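Local coordinates for protein putative ribosomal N-acetyltransferase YdaF (Bacillus subtilis, PDB 1NSL) that probably transfers an acetyl group to the amino terminus of proteins, possibly ribosomal ones, as a hexameric member of the GNAT acetyltransferase family, at residues H10-L16 with E70-D76; A21-A25 with S46-R52; N129-I133 with F151-G155. All blocks are in the same frame, centred on the assembly; numbering follows the deposited sequence.

Interaction 1 of 3, residues H10-L16 with E70-D76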
loop_
_atom_site.group_PDB
_atom_site.type_symbol
_atom_site.label_atom_id
_atom_site.label_comp_id
_atom_site.label_asym_id
_atom_site.label_seq_id
_atom_site.Cartn_x
_atom_site.Cartn_y
_atom_site.Cartn_z
ATOM N N HIS C 10 16.844 30.331 21.411
ATOM C CA HIS C 10 17.888 29.393 21.028
ATOM C C HIS C 10 17.319 28.028 20.602
ATOM O O HIS C 10 17.941 27.260 19.884
ATOM C CB HIS C 10 18.850 29.187 22.207
ATOM C CG HIS C 10 19.805 30.326 22.439
ATOM N ND1 HIS C 10 20.813 30.656 21.557
ATOM C CD2 HIS C 10 19.931 31.186 23.479
ATOM C CE1 HIS C 10 21.503 31.682 22.028
ATOM N NE2 HIS C 10 20.981 32.028 23.188
ATOM N N ILE C 11 16.121 27.732 21.062
ATOM C CA ILE C 11 15.598 26.387 20.932
ATOM C C ILE C 11 14.455 26.323 19.971
ATOM O O ILE C 11 13.449 27.045 20.160
ATOM C CB ILE C 11 15.080 25.921 22.279
ATOM C CG1 ILE C 11 16.236 25.636 23.233
ATOM C CG2 ILE C 11 14.298 24.669 22.129
ATOM C CD1 ILE C 11 15.745 25.409 24.662
ATOM N N THR C 12 14.589 25.479 18.944
ATOM C CA THR C 12 13.475 25.304 18.034
ATOM C C THR C 12 13.118 23.835 17.856
ATOM O O THR C 12 13.987 22.973 17.986
ATOM C CB THR C 12 13.712 26.019 16.702
ATOM O OG1 THR C 12 14.959 25.599 16.136
ATOM C CG2 THR C 12 13.954 27.501 16.927
ATOM N N ILE C 13 11.829 23.565 17.613
ATOM C CA ILE C 13 11.330 22.206 17.457
ATOM C C ILE C 13 10.870 22.029 16.035
ATOM O O ILE C 13 10.184 22.914 15.514
ATOM C CB ILE C 13 10.140 21.956 18.389
ATOM C CG1 ILE C 13 10.548 22.179 19.842
ATOM C CG2 ILE C 13 9.638 20.566 18.229
ATOM C CD1 ILE C 13 9.499 21.796 20.848
ATOM N N ARG C 14 11.209 20.926 15.368
ATOM C CA ARG C 14 10.682 20.745 13.997
ATOM C C ARG C 14 10.569 19.308 13.576
ATOM O O ARG C 14 11.184 18.446 14.168
ATOM C CB ARG C 14 11.510 21.505 13.007
ATOM C CG ARG C 14 12.700 20.800 12.520
ATOM C CD ARG C 14 13.453 21.629 11.506
ATOM N NE ARG C 14 14.877 21.323 11.344
ATOM C CZ ARG C 14 15.386 20.145 11.007
ATOM N NH1 ARG C 14 14.609 19.092 10.810
ATOM N NH2 ARG C 14 16.689 20.019 10.862
ATOM N N LEU C 15 9.711 19.016 12.616
ATOM C CA LEU C 15 9.599 17.637 12.171
ATOM C C LEU C 15 10.931 17.405 11.595
ATOM O O LEU C 15 11.533 18.333 11.127
ATOM C CB LEU C 15 8.602 17.467 11.054
ATOM C CG LEU C 15 7.185 16.965 11.349
ATOM C CD1 LEU C 15 6.394 16.954 9.993
ATOM C CD2 LEU C 15 7.187 15.583 11.906
ATOM N N LEU C 16 11.432 16.180 11.674
ATOM C CA LEU C 16 12.730 15.913 11.063
ATOM C C LEU C 16 12.469 15.698 9.575
ATOM O O LEU C 16 11.346 15.474 9.183
ATOM C CB LEU C 16 13.344 14.657 11.660
ATOM C CG LEU C 16 13.726 14.765 13.109
ATOM C CD1 LEU C 16 13.524 13.435 13.905
ATOM C CD2 LEU C 16 15.153 15.230 13.182
ATOM N N GLU C 70 7.196 13.111 16.209
ATOM C CA GLU C 70 8.554 12.662 16.428
ATOM C C GLU C 70 9.286 13.861 15.865
ATOM O O GLU C 70 9.368 14.008 14.672
ATOM C CB GLU C 70 8.876 11.373 15.619
ATOM C CG GLU C 70 8.269 10.054 16.126
ATOM C CD GLU C 70 8.413 9.861 17.648
ATOM O OE1 GLU C 70 9.362 10.357 18.247
ATOM O OE2 GLU C 70 7.573 9.223 18.290
ATOM N N ALA C 71 9.798 14.737 16.719
ATOM C CA ALA C 71 10.461 15.960 16.247
ATOM C C ALA C 71 11.919 16.112 16.617
ATOM O O ALA C 71 12.403 15.504 17.551
ATOM C CB ALA C 71 9.690 17.200 16.750
ATOM N N GLY C 72 12.611 16.997 15.930
ATOM C CA GLY C 72 13.977 17.249 16.322
ATOM C C GLY C 72 14.124 18.439 17.260
ATOM O O GLY C 72 13.371 19.403 17.152
ATOM N N LEU C 73 15.077 18.356 18.190
ATOM C CA LEU C 73 15.451 19.481 19.042
ATOM C C LEU C 73 16.671 20.155 18.410
ATOM O O LEU C 73 17.671 19.524 18.060
ATOM C CB LEU C 73 15.698 19.048 20.500
ATOM C CG LEU C 73 14.340 18.681 21.137
ATOM C CD1 LEU C 73 14.383 17.836 22.369
ATOM C CD2 LEU C 73 13.502 19.920 21.349
ATOM N N LEU C 74 16.567 21.462 18.220
ATOM C CA LEU C 74 17.639 22.208 17.597
ATOM C C LEU C 74 18.018 23.261 18.573
ATOM O O LEU C 74 17.159 23.997 19.024
ATOM C CB LEU C 74 17.151 22.958 16.358
ATOM C CG LEU C 74 16.307 22.342 15.264
ATOM C CD1 LEU C 74 15.934 23.385 14.187
ATOM C CD2 LEU C 74 17.019 21.178 14.655
ATOM N N TYR C 75 19.301 23.346 18.888
ATOM C CA TYR C 75 19.846 24.420 19.701
ATOM C C TYR C 75 20.593 25.319 18.729
ATOM O O TYR C 75 21.521 24.904 18.041
ATOM C CB TYR C 75 20.787 23.900 20.804
ATOM C CG TYR C 75 21.532 25.019 21.530
ATOM C CD1 TYR C 75 22.662 25.619 20.964
ATOM C CD2 TYR C 75 21.114 25.473 22.746
ATOM C CE1 TYR C 75 23.336 26.642 21.598
ATOM C CE2 TYR C 75 21.791 26.512 23.403
ATOM C CZ TYR C 75 22.892 27.098 22.827
ATOM O OH TYR C 75 23.532 28.154 23.502
ATOM N N ASP C 76 20.174 26.564 18.651
ATOM C CA ASP C 76 20.845 27.506 17.768
ATOM C C ASP C 76 21.047 27.056 16.364
ATOM O O ASP C 76 21.979 27.483 15.708
ATOM C CB ASP C 76 22.173 27.945 18.348
ATOM C CG ASP C 76 22.009 29.111 19.265
ATOM O OD1 ASP C 76 21.338 30.077 18.849
ATOM O OD2 ASP C 76 22.464 29.141 20.414
#
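Thr12 and Leu74 form a hydrogen-bonded antiparallel pair at the middle of a strand pairing that belongs to the amino-terminal half of the GNAT fold, where strand 11-15 runs beside strand 69-75. Thr12 N gives a bond of 3.0 Å to Leu74 O, and Leu74 N returns one to Thr12 O. Two residues on, Arg14 and Gly72 repeat the pattern, with Gly72 N 2.7 Å from Arg14 O. At the far end Asp76 N bonds to His10 O, beyond the last strand pair.

On one face the Leu74 side chain lies against Thr12 and Arg14. Its CD1 approaches Arg14 NE to 3.7 Å, the leucine crossing the arginine chain at about a right angle. Arg14 CG sits between its backbone N and carbonyl carbon (chi1 85°), and the chain then runs extended to NE over this leucine. Its NH1 donates to Leu15 O at 3.2 Å and also forms a salt bridge with Asp20. With an alanine here, Leu74 would probably lose its cover on this side, and Leu15 O and Asp20 would be left without the guanidinium. Leu16 lies over Gly72, with CG 3.8 Å from Gly72 N.

On the other face Ile13 CG1 lies 4.0 Å from Leu73 CD2, the two side chains side by side and pointing the same way. Helix 110-124 covers this pair through Ala114, and Phe3 of a second subunit packs on Ile13 and Ala71.

At the exposed end the His10 ring and Asp76 carboxylate stand nearly perpendicular, their planes 84° apart. His10 ND1 donates to the syn side of Asp76 OD1 at 2.8 Å, with the acceptor close to the plane of the ring.

Interaction 2 of 3, residues A21-A25 with S46-R52; sequences AERLA and SSADTYR
Glu22 and Ala48 bring their CA atoms within 5.0 Å where helices 21-25 and 48-52 cross at 122°, their axes 8.3 Å apart at closest approach. These are the first two helices of the GNAT fold, which lie between strands 11-15 and 69-75 in sequence. The close spacing rests on small residues: Ala21 CB sits 3.4 Å from Ala48 O and also touches the CB atoms of Tyr51 and Arg52, while Ala25 CB lies 3.7 Å from Ser46 CB.

Deeper in, Leu24 and Tyr51 cross at about a right angle. Leu24 CG stands opposite the backbone N (chi1 -176°), which carries CD2 to the Tyr51 ring in an off-centre CH-pi contact, 4.3 Å from the ring centroid. Beyond the pair, Leu24 reaches Leu79 and Met82 of strand 78-89, which seats helix 21-30 on the sheet, and Phe40 packs on the tyrosine.

At the outer edge Glu22 and Arg52 form a salt bridge, Glu22 OE2 meeting Arg52 NH1 at 2.9 Å at the edge of the guanidinium. The same guanidinium pairs with Asp49 through NH2, a salt bridge whose hydrogen bond is weak, so it lies between two carboxylates that probably balance its charge. Helix 48-65 itself is capped by Ser47 at the N-cap position: Ser47 OG accepts a nearly straight bond from Thr50 N at 3.3 Å.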
loop_
_atom_site.group_PDB
_atom_site.type_symbol
_atom_site.label_atom_id
_atom_site.label_comp_id
_atom_site.label_asym_id
_atom_site.label_seq_id
_atom_site.Cartn_x
_atom_site.Cartn_y
_atom_site.Cartn_z
ATOM N N ALA C 21 19.027 12.856 8.282
ATOM C CA ALA C 21 19.549 11.509 8.623
ATOM C C ALA C 21 21.073 11.372 8.994
ATOM O O ALA C 21 21.398 10.852 10.075
ATOM C CB ALA C 21 19.118 10.448 7.600
ATOM N N GLU C 22 21.993 11.783 8.125
ATOM C CA GLU C 22 23.403 11.759 8.551
ATOM C C GLU C 22 23.559 12.327 10.001
ATOM O O GLU C 22 24.032 11.617 10.865
ATOM C CB GLU C 22 24.374 12.445 7.543
ATOM C CG GLU C 22 24.053 12.203 6.060
ATOM C CD GLU C 22 22.879 13.073 5.575
ATOM O OE1 GLU C 22 23.119 14.175 5.017
ATOM O OE2 GLU C 22 21.698 12.690 5.783
ATOM N N ARG C 23 23.124 13.567 10.282
ATOM C CA ARG C 23 23.298 14.135 11.619
ATOM C C ARG C 23 22.605 13.339 12.719
ATOM O O ARG C 23 23.181 13.156 13.780
ATOM C CB ARG C 23 22.945 15.623 11.683
ATOM C CG ARG C 23 23.945 16.467 10.888
ATOM C CD ARG C 23 23.713 18.023 10.829
ATOM N NE ARG C 23 24.686 18.765 9.980
ATOM C CZ ARG C 23 24.713 20.104 9.854
ATOM N NH1 ARG C 23 25.622 20.699 9.077
ATOM N NH2 ARG C 23 23.839 20.864 10.521
ATOM N N LEU C 24 21.394 12.849 12.479
ATOM C CA LEU C 24 20.715 12.058 13.477
ATOM C C LEU C 24 21.508 10.778 13.772
ATOM O O LEU C 24 21.790 10.451 14.912
ATOM C CB LEU C 24 19.319 11.693 13.004
ATOM C CG LEU C 24 18.454 10.944 14.011
ATOM C CD1 LEU C 24 18.297 11.814 15.198
ATOM C CD2 LEU C 24 17.114 10.653 13.468
ATOM N N ALA C 25 21.869 10.048 12.742
ATOM C CA ALA C 25 22.563 8.794 12.944
ATOM C C ALA C 25 23.882 8.992 13.699
ATOM O O ALA C 25 24.251 8.214 14.569
ATOM C CB ALA C 25 22.813 8.107 11.587
ATOM N N SER C 46 21.408 3.048 14.407
ATOM C CA SER C 46 21.262 3.692 13.132
ATOM C C SER C 46 22.057 3.183 11.960
ATOM O O SER C 46 22.816 2.202 12.040
ATOM C CB SER C 46 21.648 5.128 13.364
ATOM O OG SER C 46 22.392 5.190 14.574
ATOM N N SER C 47 21.885 3.935 10.883
ATOM C CA SER C 47 22.438 3.687 9.575
ATOM C C SER C 47 21.832 4.820 8.816
ATOM O O SER C 47 20.656 4.821 8.585
ATOM C CB SER C 47 21.891 2.401 9.010
ATOM O OG SER C 47 21.700 2.543 7.622
ATOM N N ALA C 48 22.612 5.820 8.458
ATOM C CA ALA C 48 22.065 7.016 7.799
ATOM C C ALA C 48 21.108 6.716 6.642
ATOM O O ALA C 48 20.226 7.518 6.377
ATOM C CB ALA C 48 23.182 7.956 7.335
ATOM N N ASP C 49 21.278 5.589 5.941
ATOM C CA ASP C 49 20.335 5.225 4.905
ATOM C C ASP C 49 18.985 4.842 5.481
ATOM O O ASP C 49 17.965 5.297 5.038
ATOM C CB ASP C 49 20.894 4.075 4.087
ATOM C CG ASP C 49 21.868 4.545 3.051
ATOM O OD1 ASP C 49 21.779 4.061 1.918
ATOM O OD2 ASP C 49 22.747 5.415 3.266
ATOM N N THR C 50 18.979 3.987 6.478
ATOM C CA THR C 50 17.730 3.573 7.062
ATOM C C THR C 50 16.915 4.759 7.564
ATOM O O THR C 50 15.732 4.844 7.246
ATOM C CB THR C 50 17.950 2.491 8.135
ATOM O OG1 THR C 50 18.610 1.331 7.545
ATOM C CG2 THR C 50 16.594 1.965 8.640
ATOM N N TYR C 51 17.520 5.697 8.295
ATOM C CA TYR C 51 16.748 6.869 8.716
ATOM C C TYR C 51 16.244 7.694 7.543
ATOM O O TYR C 51 15.163 8.280 7.593
ATOM C CB TYR C 51 17.519 7.775 9.684
ATOM C CG TYR C 51 17.605 7.183 11.025
ATOM C CD1 TYR C 51 18.745 6.481 11.426
ATOM C CD2 TYR C 51 16.538 7.239 11.876
ATOM C CE1 TYR C 51 18.803 5.900 12.669
ATOM C CE2 TYR C 51 16.592 6.650 13.107
ATOM C CZ TYR C 51 17.707 6.000 13.496
ATOM O OH TYR C 51 17.728 5.441 14.724
ATOM N N ARG C 52 17.036 7.749 6.490
ATOM C CA ARG C 52 16.631 8.521 5.342
ATOM C C ARG C 52 15.532 7.854 4.569
ATOM O O ARG C 52 14.610 8.504 4.087
ATOM C CB ARG C 52 17.804 8.702 4.406
ATOM C CG ARG C 52 17.616 9.791 3.410
ATOM C CD ARG C 52 18.917 10.291 2.738
ATOM N NE ARG C 52 19.916 9.238 2.780
ATOM C CZ ARG C 52 21.117 9.360 3.318
ATOM N NH1 ARG C 52 21.515 10.518 3.834
ATOM N NH2 ARG C 52 21.925 8.320 3.323
#

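Interaction 3 of 3, residues N129-I133 with F151-G155; sequences NRVAI and FLEEG
Arg130 NH2 donates to Glu154 OE1 at 2.8 Å in a salt bridge that reaches past a whole strand of the GNAT sheet. Strand 166-176 is inserted between strands 130-136 and 152-163, a topology characteristic of this fold, so the two segments meet through side chains, with no backbone bonds between them and end-to-end directions 87° apart.

Arginine and glutamate come from opposite directions, their flat groups only 20° from parallel. The carboxylate stands at the guanidinium edge, NH2 reaching the syn side of OE1. NH1 faces OE2 of the same carboxylate, but the modelled place of OE2 is doubtful. Arg130 CG is anti to the backbone N (chi1 162°) and the chain is extended as far as NE, which gives it the length to reach Glu154. Arg130 NH1 also bonds to Arg158 O of a third subunit, which ties this ion pair to the hexamer interface.

Val131 and Ile133 carry the apolar half of the contact against Phe151, which stands just before strand 152-163. Val131 CG1 touches Phe151 CE2 at 4.0 Å, and the isoleucine crosses the phenylalanine at about a right angle. Pro146 of helix 140-149 and Ile119 of helix 110-124 pack on the same phenylalanine, as does Leu175 of the inserted strand, so the ring fills the join between sheet and helices. The nearest apolar side-chain approach is between Ile133 CD1 and Phe151 CZ, 3.6 Å apart.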
loop_
_atom_site.group_PDB
_atom_site.type_symbol
_atom_site.label_atom_id
_atom_site.label_comp_id
_atom_site.label_asym_id
_atom_site.label_seq_id
_atom_site.Cartn_x
_atom_site.Cartn_y
_atom_site.Cartn_z
ATOM N N ASN C 129 -6.565 15.384 27.888
ATOM C CA ASN C 129 -6.805 15.582 29.301
ATOM C C ASN C 129 -5.599 15.163 30.127
ATOM O O ASN C 129 -5.266 15.758 31.150
ATOM C CB ASN C 129 -8.051 14.825 29.737
ATOM C CG ASN C 129 -8.387 15.059 31.172
ATOM O OD1 ASN C 129 -8.293 14.146 32.005
ATOM N ND2 ASN C 129 -8.779 16.290 31.489
ATOM N N ARG C 130 -4.892 14.173 29.652
ATOM C CA ARG C 130 -3.841 13.634 30.466
ATOM C C ARG C 130 -2.548 13.657 29.668
ATOM O O ARG C 130 -2.556 13.513 28.486
ATOM C CB ARG C 130 -4.273 12.211 30.839
ATOM C CG ARG C 130 -3.186 11.299 31.314
ATOM C CD ARG C 130 -3.639 9.890 31.709
ATOM N NE ARG C 130 -2.446 9.037 31.792
ATOM C CZ ARG C 130 -1.757 8.856 32.901
ATOM N NH1 ARG C 130 -2.169 9.439 34.015
ATOM N NH2 ARG C 130 -0.680 8.092 32.909
ATOM N N VAL C 131 -1.418 13.894 30.268
ATOM C CA VAL C 131 -0.201 13.704 29.499
ATOM C C VAL C 131 0.759 12.978 30.415
ATOM O O VAL C 131 0.831 13.318 31.624
ATOM C CB VAL C 131 0.356 15.006 29.041
ATOM C CG1 VAL C 131 1.783 14.905 28.874
ATOM C CG2 VAL C 131 -0.277 15.343 27.720
ATOM N N ALA C 132 1.452 11.943 29.945
ATOM C CA ALA C 132 2.375 11.315 30.901
ATOM C C ALA C 132 3.790 11.331 30.429
ATOM O O ALA C 132 4.056 11.543 29.238
ATOM C CB ALA C 132 1.957 9.911 31.217
ATOM N N ILE C 133 4.705 11.112 31.353
ATOM C CA ILE C 133 6.090 10.942 30.991
ATOM C C ILE C 133 6.639 9.797 31.812
ATOM O O ILE C 133 6.386 9.685 33.010
ATOM C CB ILE C 133 6.895 12.174 31.346
ATOM C CG1 ILE C 133 6.744 13.286 30.312
ATOM C CG2 ILE C 133 8.371 11.830 31.511
ATOM C CD1 ILE C 133 7.326 14.651 30.852
ATOM N N PHE C 151 4.415 17.442 37.165
ATOM C CA PHE C 151 3.652 16.192 37.010
ATOM C C PHE C 151 3.618 15.511 38.401
ATOM O O PHE C 151 4.326 15.922 39.309
ATOM C CB PHE C 151 4.401 15.218 36.055
ATOM C CG PHE C 151 4.354 15.583 34.563
ATOM C CD1 PHE C 151 4.645 16.859 34.114
ATOM C CD2 PHE C 151 4.005 14.651 33.648
ATOM C CE1 PHE C 151 4.572 17.184 32.769
ATOM C CE2 PHE C 151 3.962 14.960 32.276
ATOM C CZ PHE C 151 4.268 16.221 31.841
ATOM N N LEU C 152 2.833 14.462 38.574
ATOM C CA LEU C 152 2.849 13.716 39.816
ATOM C C LEU C 152 3.232 12.278 39.466
ATOM O O LEU C 152 2.804 11.746 38.448
ATOM C CB LEU C 152 1.477 13.742 40.476
ATOM C CG LEU C 152 0.804 15.071 40.961
ATOM C CD1 LEU C 152 -0.678 14.927 41.464
ATOM C CD2 LEU C 152 1.601 15.831 42.057
ATOM N N GLU C 153 4.061 11.656 40.295
ATOM C CA GLU C 153 4.472 10.254 40.156
ATOM C C GLU C 153 3.264 9.416 40.388
ATOM O O GLU C 153 2.587 9.549 41.385
ATOM C CB GLU C 153 5.459 9.905 41.259
ATOM C CG GLU C 153 6.118 8.567 41.088
ATOM C CD GLU C 153 7.363 8.439 41.939
ATOM O OE1 GLU C 153 7.823 7.281 42.169
ATOM O OE2 GLU C 153 7.877 9.504 42.374
ATOM N N GLU C 154 3.029 8.488 39.502
ATOM C CA GLU C 154 1.731 7.820 39.456
ATOM C C GLU C 154 1.807 6.355 39.790
ATOM O O GLU C 154 0.789 5.782 40.227
ATOM C CB GLU C 154 1.235 7.871 38.006
ATOM C CG GLU C 154 0.156 8.878 37.678
ATOM C CD GLU C 154 -0.516 8.468 36.381
ATOM O OE1 GLU C 154 0.173 7.769 35.581
ATOM O OE2 GLU C 154 -1.727 8.790 36.199
ATOM N N GLY C 155 2.990 5.771 39.488
ATOM C CA GLY C 155 3.307 4.362 39.692
ATOM C C GLY C 155 4.625 3.805 39.108
ATOM O O GLY C 155 5.524 4.518 38.641
#

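Interactions 1 and 2 share the amino-terminal half of the fold: strand 11-15 leads into helix 21-30, and helix 48-65 leads into strand 69-75, so the helix crossing is enclosed in sequence by the strand pairing. Their centres lie about 17 Å apart, with nearest atoms about 5 Å apart. Interaction 3 comes later in the chain, across its centre from both: about 24 Å from interaction 1 and 32 Å from interaction 2, centre to centre. Interactions 1 and 3 belong to the same sheet, and helix 110-124 packs on side chains of both. In GNAT relatives acetyl-CoA binds between the central strands, here probably 94-101 and 130-136, the latter contributing to interaction 3.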